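Side-chain contact in envelopment polyprotein (Bovine Schmallenberg virus BH80/Germany/2011, PDB 7A56), which is the precursor of the envelope glycoproteins and includes Gc, a class II fusion protein that probably merges the viral and host membranes during entry: residues 101-106 / 348-353. Residues are numbered along the deposited sequence; the frame is centred on the assembly and turned at random.
Sequences SIIIYV and NAYSTQ
The Tyr350 side chain reaches across one intervening strand to touch Ser101 and Ile103. The three residues belong to antiparallel beta-sheet of a class II fusion protein in its postfusion form. Strand 86-92 lies between the two partners and pairs with both strands 98-134 and 346-350. The contact is therefore one of next-but-one neighbours, and the CA atoms of Ser101 and Tyr350 stay 9.4 Å apart. Strand 346-350 ends at Tyr350, and the chain runs on as a loop.

Side chains alone bridge the gap. With chi1 at 73°, the Tyr350 ring is set between its own N and C, and it carries its hydroxyl out to the far strand. There Ser101 CB approaches the ring obliquely, 3.9 Å from Tyr350 CE1. Ile103 lies crosswise to the tyrosine, at about a right angle. Its chi1 of -71° sets CG1 on the tyrosine side, and the extended chi2 (162°) carries the chain on, with Ile103 CD1 3.9 Å from Tyr350 OH. On the intervening strand, Asn90 touches the Tyr350 side chain and Ser86 touches Ile103. A bound sodium ion lies about 4 Å from the tyrosine side chain. The phenol oxygen is the main meeting point: Tyr350 OH lies 3.5 Å from Ser101 CB and 3.7 Å from Ile103 CG1.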
loop_
_atom_site.group_PDB
_atom_site.type_symbol
_atom_site.label_atom_id
_atom_site.label_comp_id
_atom_site.label_asym_id
_atom_site.label_seq_id
_atom_site.Cartn_x
_atom_site.Cartn_y
_atom_site.Cartn_z
ATOM N N SER A 101 -2.461 29.444 29.474
ATOM C CA SER A 101 -2.157 28.739 28.241
ATOM C C SER A 101 -3.188 27.637 27.985
ATOM O O SER A 101 -3.768 27.067 28.923
ATOM C CB SER A 101 -0.755 28.149 28.288
ATOM O OG SER A 101 -0.778 27.000 29.101
ATOM N N ILE A 102 -3.471 27.430 26.699
ATOM C CA ILE A 102 -4.264 26.310 26.198
ATOM C C ILE A 102 -3.331 25.504 25.319
ATOM O O ILE A 102 -2.705 26.061 24.408
ATOM C CB ILE A 102 -5.487 26.795 25.400
ATOM C CG1 ILE A 102 -6.442 27.617 26.299
ATOM C CG2 ILE A 102 -6.229 25.655 24.763
ATOM C CD1 ILE A 102 -7.655 28.198 25.554
ATOM N N ILE A 103 -3.267 24.199 25.559
ATOM C CA ILE A 103 -2.432 23.286 24.777
ATOM C C ILE A 103 -3.360 22.395 23.963
ATOM O O ILE A 103 -4.350 21.877 24.497
ATOM C CB ILE A 103 -1.513 22.489 25.716
ATOM C CG1 ILE A 103 -0.432 23.433 26.299
ATOM C CG2 ILE A 103 -0.844 21.252 25.034
ATOM C CD1 ILE A 103 0.243 22.828 27.561
ATOM N N ILE A 104 -3.101 22.283 22.661
ATOM C CA ILE A 104 -3.797 21.315 21.818
ATOM C C ILE A 104 -2.935 20.048 21.740
ATOM O O ILE A 104 -1.801 20.086 21.237
ATOM C CB ILE A 104 -4.060 21.878 20.412
ATOM C CG1 ILE A 104 -4.741 23.269 20.454
ATOM C CG2 ILE A 104 -4.766 20.823 19.499
ATOM C CD1 ILE A 104 -6.147 23.214 21.118
ATOM N N TYR A 105 -3.449 18.926 22.261
ATOM C CA TYR A 105 -2.573 17.774 22.544
ATOM C C TYR A 105 -3.136 16.561 21.808
ATOM O O TYR A 105 -4.290 16.184 22.045
ATOM C CB TYR A 105 -2.479 17.583 24.071
ATOM C CG TYR A 105 -2.026 16.206 24.559
ATOM C CD1 TYR A 105 -1.015 15.519 23.924
ATOM C CD2 TYR A 105 -2.602 15.636 25.673
ATOM C CE1 TYR A 105 -0.605 14.222 24.379
ATOM C CE2 TYR A 105 -2.216 14.377 26.148
ATOM C CZ TYR A 105 -1.222 13.690 25.501
ATOM O OH TYR A 105 -0.883 12.489 26.003
ATOM N N VAL A 106 -2.333 15.950 20.927
ATOM C CA VAL A 106 -2.781 14.746 20.172
ATOM C C VAL A 106 -2.458 13.539 21.058
ATOM O O VAL A 106 -1.343 13.019 21.095
ATOM C CB VAL A 106 -2.155 14.675 18.789
ATOM C CG1 VAL A 106 -2.744 13.470 17.943
ATOM C CG2 VAL A 106 -2.369 15.989 18.041
ATOM N N ASN A 348 -1.058 34.037 21.218
ATOM C CA ASN A 348 0.092 33.695 20.400
ATOM C C ASN A 348 0.559 32.255 20.645
ATOM O O ASN A 348 0.580 31.770 21.774
ATOM C CB ASN A 348 1.253 34.638 20.651
ATOM C CG ASN A 348 1.862 34.439 22.002
ATOM O OD1 ASN A 348 1.300 34.871 23.004
ATOM N ND2 ASN A 348 3.008 33.756 22.054
ATOM N N ALA A 349 1.069 31.641 19.596
ATOM C CA ALA A 349 1.590 30.276 19.704
ATOM C C ALA A 349 2.915 30.259 20.458
ATOM O O ALA A 349 3.676 31.237 20.447
ATOM C CB ALA A 349 1.775 29.686 18.305
ATOM N N TYR A 350 3.218 29.113 21.080
ATOM C CA TYR A 350 4.528 28.914 21.686
ATOM C C TYR A 350 4.844 27.421 21.708
ATOM O O TYR A 350 3.959 26.562 21.530
ATOM C CB TYR A 350 4.625 29.505 23.115
ATOM C CG TYR A 350 3.868 28.694 24.137
ATOM C CD1 TYR A 350 2.476 28.964 24.391
ATOM C CD2 TYR A 350 4.505 27.651 24.829
ATOM C CE1 TYR A 350 1.770 28.194 25.307
ATOM C CE2 TYR A 350 3.829 26.874 25.728
ATOM C CZ TYR A 350 2.466 27.125 25.956
ATOM O OH TYR A 350 1.812 26.321 26.852
ATOM N N SER A 351 6.134 27.130 21.897
ATOM C CA SER A 351 6.601 25.751 22.030
ATOM C C SER A 351 7.937 25.783 22.758
ATOM O O SER A 351 8.522 26.851 22.978
ATOM C CB SER A 351 6.742 25.061 20.677
ATOM O OG SER A 351 7.822 25.641 19.979
ATOM N N THR A 352 8.411 24.597 23.121
ATOM C CA THR A 352 9.635 24.436 23.875
ATOM C C THR A 352 10.237 23.134 23.425
ATOM O O THR A 352 9.508 22.164 23.224
ATOM C CB THR A 352 9.349 24.379 25.370
ATOM O OG1 THR A 352 8.684 25.584 25.733
ATOM C CG2 THR A 352 10.619 24.204 26.165
ATOM N N GLN A 353 11.545 23.107 23.240
ATOM C CA GLN A 353 12.139 21.819 22.903
ATOM C C GLN A 353 12.117 20.883 24.105
ATOM O O GLN A 353 12.446 21.288 25.223
ATOM C CB GLN A 353 13.561 22.006 22.414
ATOM C CG GLN A 353 13.608 22.157 20.927
ATOM C CD GLN A 353 14.739 21.365 20.314
ATOM O OE1 GLN A 353 15.540 20.726 21.026
ATOM N NE2 GLN A 353 14.815 21.392 18.980
#